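Local coordinates for hypothetical protein Atu3615 (Agrobacterium tumefaciens str. C58, PDB 1ZNP) that is of unknown function but belongs to the cupin superfamily and carries the beta-barrel fold of that family, here assembled as a pair of subunits, at residues R52-D60 / V134-P142; W65-H76 / S110-G121. All blocks are in the same frame, centred on the assembly; numbering follows the deposited sequence.

Contact 1. Residues R52-D60 / V134-P142; sequences RSHWHRVTD and VMAEPGWSP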
loop_
_atom_site.group_PDB
_atom_site.type_symbol
_atom_site.label_atom_id
_atom_site.label_comp_id
_atom_site.label_asym_id
_atom_site.label_seq_id
_atom_site.Cartn_x
_atom_site.Cartn_y
_atom_site.Cartn_z
ATOM N N ARG A 52 -7.726 10.055 -15.421
ATOM C CA ARG A 52 -7.598 9.403 -14.115
ATOM C C ARG A 52 -8.852 9.516 -13.240
ATOM O O ARG A 52 -9.885 10.034 -13.672
ATOM C CB ARG A 52 -6.397 9.995 -13.365
ATOM C CG ARG A 52 -6.531 11.466 -13.034
ATOM C CD ARG A 52 -5.168 12.120 -12.894
ATOM N NE ARG A 52 -5.251 13.567 -12.676
ATOM C CZ ARG A 52 -5.579 14.143 -11.520
ATOM N NH1 ARG A 52 -5.632 15.468 -11.424
ATOM N NH2 ARG A 52 -5.842 13.397 -10.452
ATOM N N SER A 53 -8.750 9.010 -12.013
ATOM C CA SER A 53 -9.841 9.055 -11.046
ATOM C C SER A 53 -9.483 10.109 -10.001
ATOM O O SER A 53 -8.539 9.932 -9.245
ATOM C CB SER A 53 -10.002 7.693 -10.378
ATOM O OG SER A 53 -11.027 7.710 -9.401
ATOM N N HIS A 54 -10.235 11.205 -9.968
ATOM C CA HIS A 54 -9.962 12.291 -9.033
ATOM C C HIS A 54 -10.266 11.942 -7.581
ATOM O O HIS A 54 -10.992 10.988 -7.309
ATOM C CB HIS A 54 -10.740 13.541 -9.451
ATOM C CG HIS A 54 -10.285 14.127 -10.752
ATOM N ND1 HIS A 54 -10.277 13.410 -11.930
ATOM C CD2 HIS A 54 -9.797 15.354 -11.058
ATOM C CE1 HIS A 54 -9.801 14.167 -12.903
ATOM N NE2 HIS A 54 -9.503 15.352 -12.400
ATOM N N TRP A 55 -9.693 12.718 -6.660
ATOM C CA TRP A 55 -9.877 12.520 -5.223
ATOM C C TRP A 55 -11.340 12.601 -4.803
ATOM O O TRP A 55 -12.037 13.569 -5.117
ATOM C CB TRP A 55 -9.095 13.561 -4.416
ATOM C CG TRP A 55 -7.606 13.371 -4.364
ATOM C CD1 TRP A 55 -6.669 14.151 -4.968
ATOM C CD2 TRP A 55 -6.877 12.386 -3.604
ATOM N NE1 TRP A 55 -5.401 13.728 -4.629
ATOM C CE2 TRP A 55 -5.498 12.646 -3.796
ATOM C CE3 TRP A 55 -7.254 11.314 -2.780
ATOM C CZ2 TRP A 55 -4.496 11.878 -3.197
ATOM C CZ3 TRP A 55 -6.250 10.544 -2.178
ATOM C CH2 TRP A 55 -4.886 10.835 -2.394
ATOM N N HIS A 56 -11.792 11.588 -4.070
ATOM C CA HIS A 56 -13.170 11.532 -3.604
ATOM C C HIS A 56 -13.253 10.513 -2.481
ATOM O O HIS A 56 -12.280 9.805 -2.198
ATOM C CB HIS A 56 -14.090 11.072 -4.730
ATOM C CG HIS A 56 -13.789 9.686 -5.209
ATOM N ND1 HIS A 56 -12.672 9.384 -5.960
ATOM C CD2 HIS A 56 -14.420 8.508 -4.983
ATOM C CE1 HIS A 56 -12.629 8.082 -6.176
ATOM N NE2 HIS A 56 -13.677 7.528 -5.593
ATOM N N ARG A 57 -14.420 10.433 -1.854
ATOM C CA ARG A 57 -14.622 9.467 -0.793
ATOM C C ARG A 57 -16.088 9.054 -0.676
ATOM O O ARG A 57 -16.996 9.810 -1.045
ATOM C CB ARG A 57 -14.115 10.018 0.553
ATOM C CG ARG A 57 -14.932 11.153 1.120
ATOM C CD ARG A 57 -14.226 11.847 2.284
ATOM N NE ARG A 57 -14.759 13.200 2.457
ATOM C CZ ARG A 57 -15.931 13.498 3.020
ATOM N NH1 ARG A 57 -16.725 12.553 3.500
ATOM N NH2 ARG A 57 -16.329 14.755 3.068
ATOM N N VAL A 58 -16.289 7.825 -0.201
ATOM C CA VAL A 58 -17.605 7.270 0.029
ATOM C C VAL A 58 -17.695 7.384 1.546
ATOM O O VAL A 58 -17.014 6.663 2.277
ATOM C CB VAL A 58 -17.665 5.808 -0.432
ATOM C CG1 VAL A 58 -19.058 5.263 -0.248
ATOM C CG2 VAL A 58 -17.240 5.713 -1.900
ATOM N N THR A 59 -18.531 8.313 2.006
ATOM C CA THR A 59 -18.668 8.618 3.427
ATOM C C THR A 59 -19.060 7.541 4.414
ATOM O O THR A 59 -18.545 7.518 5.528
ATOM C CB THR A 59 -19.655 9.796 3.659
ATOM O OG1 THR A 59 -20.984 9.389 3.307
ATOM C CG2 THR A 59 -19.258 11.011 2.825
ATOM N N ASP A 60 -19.951 6.639 4.025
ATOM C CA ASP A 60 -20.434 5.633 4.963
ATOM C C ASP A 60 -20.358 4.184 4.524
ATOM O O ASP A 60 -21.162 3.353 4.952
ATOM C CB ASP A 60 -21.874 5.966 5.307
ATOM C CG ASP A 60 -22.709 6.268 4.064
ATOM O OD1 ASP A 60 -23.607 7.125 4.152
ATOM O OD2 ASP A 60 -22.473 5.647 3.005
ATOM N N VAL A 134 -18.594 12.309 -2.133
ATOM C CA VAL A 134 -18.055 13.654 -2.023
ATOM C C VAL A 134 -16.687 13.721 -2.664
ATOM O O VAL A 134 -15.842 12.847 -2.449
ATOM C CB VAL A 134 -17.890 14.097 -0.569
ATOM C CG1 VAL A 134 -17.402 15.539 -0.536
ATOM C CG2 VAL A 134 -19.190 13.943 0.177
HETATM N N MSE A 135 -16.460 14.770 -3.441
HETATM C CA MSE A 135 -15.180 14.950 -4.102
HETATM C C MSE A 135 -14.439 16.123 -3.508
HETATM O O MSE A 135 -15.038 16.989 -2.864
HETATM C CB MSE A 135 -15.387 15.193 -5.589
HETATM C CG MSE A 135 -15.943 13.999 -6.301
HETATM SE SE MSE A 135 -16.261 14.391 -8.132
HETATM C CE MSE A 135 -14.412 14.406 -8.743
ATOM N N ALA A 136 -13.129 16.141 -3.718
ATOM C CA ALA A 136 -12.312 17.241 -3.230
ATOM C C ALA A 136 -12.329 18.304 -4.316
ATOM O O ALA A 136 -12.627 18.012 -5.471
ATOM C CB ALA A 136 -10.892 16.769 -2.980
ATOM N N GLU A 137 -12.022 19.539 -3.951
ATOM C CA GLU A 137 -11.988 20.612 -4.932
ATOM C C GLU A 137 -10.863 20.238 -5.885
ATOM O O GLU A 137 -9.817 19.759 -5.451
ATOM C CB GLU A 137 -11.681 21.942 -4.238
ATOM C CG GLU A 137 -12.390 22.089 -2.894
ATOM C CD GLU A 137 -13.913 22.060 -3.012
ATOM O OE1 GLU A 137 -14.581 21.632 -2.038
ATOM O OE2 GLU A 137 -14.438 22.474 -4.073
ATOM N N PRO A 138 -11.061 20.436 -7.195
ATOM C CA PRO A 138 -9.995 20.084 -8.139
ATOM C C PRO A 138 -8.673 20.751 -7.772
ATOM O O PRO A 138 -8.653 21.887 -7.297
ATOM C CB PRO A 138 -10.547 20.564 -9.478
ATOM C CG PRO A 138 -11.409 21.724 -9.090
ATOM C CD PRO A 138 -12.134 21.183 -7.874
ATOM N N GLY A 139 -7.572 20.036 -7.985
ATOM C CA GLY A 139 -6.266 20.577 -7.654
ATOM C C GLY A 139 -5.859 20.190 -6.243
ATOM O O GLY A 139 -4.668 20.015 -5.949
ATOM N N TRP A 140 -6.859 20.054 -5.372
ATOM C CA TRP A 140 -6.641 19.675 -3.975
ATOM C C TRP A 140 -5.863 18.370 -3.869
ATOM O O TRP A 140 -5.898 17.527 -4.764
ATOM C CB TRP A 140 -7.981 19.499 -3.251
ATOM C CG TRP A 140 -7.867 19.147 -1.779
ATOM C CD1 TRP A 140 -7.843 20.021 -0.731
ATOM C CD2 TRP A 140 -7.784 17.829 -1.203
ATOM N NE1 TRP A 140 -7.756 19.336 0.460
ATOM C CE2 TRP A 140 -7.716 17.990 0.201
ATOM C CE3 TRP A 140 -7.757 16.533 -1.735
ATOM C CZ2 TRP A 140 -7.627 16.896 1.084
ATOM C CZ3 TRP A 140 -7.667 15.443 -0.855
ATOM C CH2 TRP A 140 -7.604 15.637 0.538
ATOM N N SER A 141 -5.166 18.228 -2.751
ATOM C CA SER A 141 -4.385 17.045 -2.440
ATOM C C SER A 141 -4.277 16.999 -0.922
ATOM O O SER A 141 -4.233 18.042 -0.267
ATOM C CB SER A 141 -2.993 17.126 -3.078
ATOM O OG SER A 141 -3.014 16.622 -4.406
ATOM N N PRO A 142 -4.259 15.792 -0.337
ATOM C CA PRO A 142 -4.157 15.692 1.122
ATOM C C PRO A 142 -3.054 16.563 1.735
ATOM O O PRO A 142 -1.947 16.657 1.201
ATOM C CB PRO A 142 -3.949 14.191 1.358
ATOM C CG PRO A 142 -3.516 13.653 0.007
ATOM C CD PRO A 142 -4.333 14.457 -0.948
HETATM O O HOH W 1 -11.450 15.479 -7.192
#
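His-56 pairs with Met-135 and Arg-57 with Val-134 in a short antiparallel two-strand sheet at the surface of this cupin-family protein, separate from its large sheet, in which strand 56-58 pairs with the end of strand 133-135. Three backbone bonds hold it. Arg-57 N gives to Val-134 O at 2.9 Å and Val-134 N returns the bond to Arg-57 O, while Ala-136 N reaches Trp-55 O at 3.1 Å. A water also donates to Trp-55 O, and more distantly to Ala-136 O, tying the end of the strand pair together.

The aromatic part lies where the chain turns at Trp-55. Its indole is covered over one face by two groups from the tail: the six-membered ring of Trp-140 comes edge-on in a T-shaped stack, planes at 89°, and Pro-142 CD makes a CH-pi contact 3.8 Å from the centroid of the Trp-55 six-membered ring. A type II turn from Glu-137 to Trp-140, with Gly-139 at positive phi, swings the tail back to allow this. Trp-108 meets Trp-140 from strand 108-113.

Two more side chains meet partners along the strands. Selenomethionine Met-135 bends at its last torsion (chi3 74°), bringing CE to His-54 CB. Arg-57 runs alongside Val-134 and lays one guanidinium face over it, with NH2 3.8 Å from Val-134 CG1.

Contact 2. Residues W65-H76 / S110-G121; sequences WHYYAGAPIALH and SAESLGDFTLVG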
loop_
_atom_site.group_PDB
_atom_site.type_symbol
_atom_site.label_atom_id
_atom_site.label_comp_id
_atom_site.label_asym_id
_atom_site.label_seq_id
_atom_site.Cartn_x
_atom_site.Cartn_y
_atom_site.Cartn_z
ATOM N N TRP A 65 -11.581 -2.495 -4.318
ATOM C CA TRP A 65 -11.194 -2.469 -5.723
ATOM C C TRP A 65 -10.706 -3.839 -6.180
ATOM O O TRP A 65 -10.026 -4.546 -5.437
ATOM C CB TRP A 65 -10.098 -1.419 -5.952
ATOM C CG TRP A 65 -10.583 0.009 -5.928
ATOM C CD1 TRP A 65 -11.200 0.654 -4.894
ATOM C CD2 TRP A 65 -10.440 0.979 -6.976
ATOM N NE1 TRP A 65 -11.446 1.964 -5.231
ATOM C CE2 TRP A 65 -10.991 2.191 -6.503
ATOM C CE3 TRP A 65 -9.897 0.940 -8.270
ATOM C CZ2 TRP A 65 -11.016 3.352 -7.274
ATOM C CZ3 TRP A 65 -9.922 2.097 -9.038
ATOM C CH2 TRP A 65 -10.478 3.288 -8.536
ATOM N N HIS A 66 -11.071 -4.216 -7.404
ATOM C CA HIS A 66 -10.681 -5.510 -7.963
ATOM C C HIS A 66 -10.117 -5.320 -9.369
ATOM O O HIS A 66 -10.765 -4.704 -10.227
ATOM C CB HIS A 66 -11.891 -6.456 -8.037
ATOM C CG HIS A 66 -12.660 -6.565 -6.754
ATOM N ND1 HIS A 66 -13.563 -5.605 -6.341
ATOM C CD2 HIS A 66 -12.667 -7.520 -5.796
ATOM C CE1 HIS A 66 -14.093 -5.968 -5.189
ATOM N NE2 HIS A 66 -13.568 -7.126 -4.837
ATOM N N TYR A 67 -8.920 -5.850 -9.605
ATOM C CA TYR A 67 -8.285 -5.738 -10.907
ATOM C C TYR A 67 -8.824 -6.797 -11.864
ATOM O O TYR A 67 -8.932 -7.960 -11.484
ATOM C CB TYR A 67 -6.769 -5.904 -10.771
ATOM C CG TYR A 67 -6.095 -6.188 -12.090
ATOM C CD1 TYR A 67 -6.000 -7.496 -12.584
ATOM C CD2 TYR A 67 -5.607 -5.148 -12.879
ATOM C CE1 TYR A 67 -5.439 -7.756 -13.836
ATOM C CE2 TYR A 67 -5.044 -5.395 -14.127
ATOM C CZ TYR A 67 -4.965 -6.699 -14.605
ATOM O OH TYR A 67 -4.445 -6.919 -15.862
ATOM N N TYR A 68 -9.158 -6.412 -13.099
ATOM C CA TYR A 68 -9.665 -7.405 -14.049
ATOM C C TYR A 68 -8.795 -7.544 -15.282
ATOM O O TYR A 68 -8.483 -8.656 -15.704
ATOM C CB TYR A 68 -11.098 -7.085 -14.516
ATOM C CG TYR A 68 -12.179 -7.151 -13.445
ATOM C CD1 TYR A 68 -12.139 -8.107 -12.427
ATOM C CD2 TYR A 68 -13.250 -6.263 -13.461
ATOM C CE1 TYR A 68 -13.148 -8.169 -11.448
ATOM C CE2 TYR A 68 -14.254 -6.316 -12.497
ATOM C CZ TYR A 68 -14.202 -7.260 -11.492
ATOM O OH TYR A 68 -15.182 -7.273 -10.520
ATOM N N ALA A 69 -8.392 -6.414 -15.848
ATOM C CA ALA A 69 -7.600 -6.434 -17.070
ATOM C C ALA A 69 -6.859 -5.129 -17.305
ATOM O O ALA A 69 -7.149 -4.106 -16.672
ATOM C CB ALA A 69 -8.514 -6.720 -18.243
ATOM N N GLY A 70 -5.909 -5.164 -18.236
ATOM C CA GLY A 70 -5.132 -3.981 -18.539
ATOM C C GLY A 70 -3.920 -3.844 -17.630
ATOM O O GLY A 70 -3.551 -4.778 -16.912
ATOM N N ALA A 71 -3.308 -2.667 -17.673
ATOM C CA ALA A 71 -2.133 -2.350 -16.879
ATOM C C ALA A 71 -2.505 -2.190 -15.412
ATOM O O ALA A 71 -3.675 -2.007 -15.078
ATOM C CB ALA A 71 -1.493 -1.041 -17.398
ATOM N N PRO A 72 -1.516 -2.277 -14.512
ATOM C CA PRO A 72 -1.884 -2.111 -13.103
ATOM C C PRO A 72 -2.306 -0.678 -12.840
ATOM O O PRO A 72 -2.214 0.178 -13.719
ATOM C CB PRO A 72 -0.607 -2.494 -12.356
ATOM C CG PRO A 72 0.488 -2.202 -13.358
ATOM C CD PRO A 72 -0.113 -2.707 -14.647
ATOM N N ILE A 73 -2.766 -0.418 -11.627
ATOM C CA ILE A 73 -3.203 0.912 -11.253
ATOM C C ILE A 73 -2.503 1.379 -9.989
ATOM O O ILE A 73 -2.056 0.577 -9.173
ATOM C CB ILE A 73 -4.750 0.940 -11.015
ATOM C CG1 ILE A 73 -5.463 1.459 -12.265
ATOM C CG2 ILE A 73 -5.100 1.777 -9.776
ATOM C CD1 ILE A 73 -6.973 1.515 -12.131
ATOM N N ALA A 74 -2.390 2.694 -9.847
ATOM C CA ALA A 74 -1.811 3.260 -8.648
ATOM C C ALA A 74 -3.026 3.800 -7.889
ATOM O O ALA A 74 -3.709 4.719 -8.354
ATOM C CB ALA A 74 -0.868 4.361 -8.992
ATOM N N LEU A 75 -3.310 3.186 -6.743
ATOM C CA LEU A 75 -4.436 3.570 -5.900
ATOM C C LEU A 75 -3.881 4.303 -4.684
ATOM O O LEU A 75 -3.025 3.778 -3.971
ATOM C CB LEU A 75 -5.212 2.326 -5.470
ATOM C CG LEU A 75 -6.560 2.558 -4.793
ATOM C CD1 LEU A 75 -7.503 3.266 -5.725
ATOM C CD2 LEU A 75 -7.153 1.228 -4.402
ATOM N N HIS A 76 -4.363 5.521 -4.464
ATOM C CA HIS A 76 -3.910 6.355 -3.361
ATOM C C HIS A 76 -5.000 6.507 -2.314
ATOM O O HIS A 76 -6.137 6.839 -2.645
ATOM C CB HIS A 76 -3.512 7.722 -3.904
ATOM C CG HIS A 76 -2.613 7.655 -5.105
ATOM N ND1 HIS A 76 -1.290 7.269 -5.031
ATOM C CD2 HIS A 76 -2.858 7.907 -6.414
ATOM C CE1 HIS A 76 -0.760 7.287 -6.242
ATOM N NE2 HIS A 76 -1.688 7.670 -7.098
ATOM N N SER A 110 -8.022 8.162 -4.748
ATOM C CA SER A 110 -7.818 8.599 -6.128
ATOM C C SER A 110 -6.968 7.537 -6.802
ATOM O O SER A 110 -6.256 6.795 -6.133
ATOM C CB SER A 110 -7.107 9.955 -6.187
ATOM O OG SER A 110 -5.837 9.900 -5.579
ATOM N N ALA A 111 -7.048 7.452 -8.122
ATOM C CA ALA A 111 -6.287 6.449 -8.829
ATOM C C ALA A 111 -5.967 6.858 -10.258
ATOM O O ALA A 111 -6.510 7.823 -10.783
ATOM C CB ALA A 111 -7.056 5.133 -8.820
ATOM N N GLU A 112 -5.060 6.118 -10.878
ATOM C CA GLU A 112 -4.672 6.373 -12.251
ATOM C C GLU A 112 -4.132 5.076 -12.840
ATOM O O GLU A 112 -3.548 4.255 -12.130
ATOM C CB GLU A 112 -3.605 7.475 -12.320
ATOM C CG GLU A 112 -2.356 7.160 -11.533
ATOM C CD GLU A 112 -2.220 7.966 -10.235
ATOM O OE1 GLU A 112 -1.150 7.836 -9.587
ATOM O OE2 GLU A 112 -3.158 8.718 -9.867
ATOM N N SER A 113 -4.362 4.883 -14.131
ATOM C CA SER A 113 -3.883 3.696 -14.821
ATOM C C SER A 113 -2.398 3.900 -15.113
ATOM O O SER A 113 -1.964 5.022 -15.366
ATOM C CB SER A 113 -4.654 3.506 -16.134
ATOM O OG SER A 113 -4.170 2.389 -16.854
ATOM N N LEU A 114 -1.619 2.825 -15.075
ATOM C CA LEU A 114 -0.193 2.932 -15.344
ATOM C C LEU A 114 0.144 2.536 -16.775
ATOM O O LEU A 114 1.308 2.402 -17.138
ATOM C CB LEU A 114 0.591 2.072 -14.355
ATOM C CG LEU A 114 0.306 2.437 -12.899
ATOM C CD1 LEU A 114 1.118 1.561 -11.968
ATOM C CD2 LEU A 114 0.640 3.896 -12.663
ATOM N N GLY A 115 -0.889 2.353 -17.588
ATOM C CA GLY A 115 -0.693 1.991 -18.976
ATOM C C GLY A 115 -1.796 2.616 -19.805
ATOM O O GLY A 115 -2.251 3.723 -19.506
ATOM N N ASP A 116 -2.244 1.907 -20.835
ATOM C CA ASP A 116 -3.293 2.407 -21.713
ATOM C C ASP A 116 -4.665 2.370 -21.065
ATOM O O ASP A 116 -5.492 3.251 -21.293
ATOM C CB ASP A 116 -3.297 1.595 -23.003
ATOM C CG ASP A 116 -2.021 1.781 -23.794
ATOM O OD1 ASP A 116 -1.777 1.000 -24.739
ATOM O OD2 ASP A 116 -1.259 2.720 -23.465
ATOM N N PHE A 117 -4.909 1.342 -20.263
ATOM C CA PHE A 117 -6.183 1.225 -19.579
ATOM C C PHE A 117 -6.154 0.147 -18.520
ATOM O O PHE A 117 -5.308 -0.742 -18.531
ATOM C CB PHE A 117 -7.312 0.894 -20.561
ATOM C CG PHE A 117 -7.304 -0.535 -21.030
ATOM C CD1 PHE A 117 -6.729 -0.876 -22.250
ATOM C CD2 PHE A 117 -7.835 -1.544 -20.234
ATOM C CE1 PHE A 117 -6.681 -2.210 -22.674
ATOM C CE2 PHE A 117 -7.790 -2.879 -20.647
ATOM C CZ PHE A 117 -7.208 -3.211 -21.877
ATOM N N THR A 118 -7.113 0.243 -17.613
ATOM C CA THR A 118 -7.281 -0.721 -16.554
ATOM C C THR A 118 -8.780 -0.851 -16.315
ATOM O O THR A 118 -9.475 0.136 -16.057
ATOM C CB THR A 118 -6.603 -0.287 -15.232
ATOM O OG1 THR A 118 -5.199 -0.091 -15.445
ATOM C CG2 THR A 118 -6.787 -1.366 -14.165
ATOM N N LEU A 119 -9.264 -2.079 -16.443
ATOM C CA LEU A 119 -10.658 -2.397 -16.210
ATOM C C LEU A 119 -10.677 -2.942 -14.784
ATOM O O LEU A 119 -9.945 -3.871 -14.464
ATOM C CB LEU A 119 -11.117 -3.513 -17.155
ATOM C CG LEU A 119 -12.612 -3.718 -17.417
ATOM C CD1 LEU A 119 -12.911 -5.198 -17.540
ATOM C CD2 LEU A 119 -13.441 -3.112 -16.305
ATOM N N VAL A 120 -11.507 -2.369 -13.926
ATOM C CA VAL A 120 -11.596 -2.862 -12.572
ATOM C C VAL A 120 -13.043 -3.021 -12.145
ATOM O O VAL A 120 -13.975 -2.625 -12.849
ATOM C CB VAL A 120 -10.910 -1.909 -11.563
ATOM C CG1 VAL A 120 -9.448 -1.712 -11.917
ATOM C CG2 VAL A 120 -11.615 -0.570 -11.551
ATOM N N GLY A 121 -13.206 -3.615 -10.971
ATOM C CA GLY A 121 -14.508 -3.788 -10.379
ATOM C C GLY A 121 -14.452 -3.109 -9.023
ATOM O O GLY A 121 -13.382 -3.024 -8.405
#
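Two antiparallel strand pairings of the cupin barrel make up this contact, with the chain turning a corner at Ala-69: strand 65-68 pairs with 117-121, and strand 73-76 with 110-113. A classic beta bulge interrupts the first, since Tyr-68 N and Ala-69 N both donate to Leu-119 O, at 3.0 and 3.3 Å. Gly-70 follows with positive phi, its CA close against Phe-117 O.

In the loop that follows, Thr-118 OG1 donates to Ala-71 O and also accepts from Ser-113 OG, so one hydroxyl joins both strands of the second segment to the turn. Tyr-67 OH donates to Gly-70 O in the carbonyl plane.

Apolar groups fill the face with Ile-73. Ile-73 CD1 sits 3.5 Å from Thr-118 CG2, and Leu-75 CD1, which lies over the centre of the Trp-65 ring, meets Ala-111 CB at 3.6 Å.

On the face with Ala-74, His-76 NE2 donates almost straight (171°) to Glu-112 OE1 at 2.6 Å, within the imidazole plane but from above the carboxylate plane. The bend of Glu-112 at chi2 (-107°) turns its carboxylate to this histidine, whose ND1 is hydrogen-bonded to Thr-86 OG1, so both nitrogens are engaged and the ring's rotation is fixed.

Strands 97-103 and 85-89 flank segment 65-76, strand 41-48 packs on Ile-73 and Val-120, and Arg-98 of the second subunit packs on His-76.

Contact 1 and contact 2 have centres about 17 Å apart, yet they meet directly where strand 53-54 runs beside strand 108-113. Ser-53 N lies 2.8 Å from Ala-111 O, a probable backbone hydrogen bond, and Trp-55 CE2 packs 3.3 Å from Ser-110 OG. The Trp-55 indole, covered on one face by Trp-140 and Pro-142 in contact 1, also touches His-76, the histidine bonded to Glu-112 in contact 2, while Arg-52 packs on Glu-112. Along the chain, strand 56-58 leads into strand 63-68 and strand 117-124 leads on to strand 133-135; contact 1 therefore brings together the stretches that enter and leave the barrel strands of contact 2.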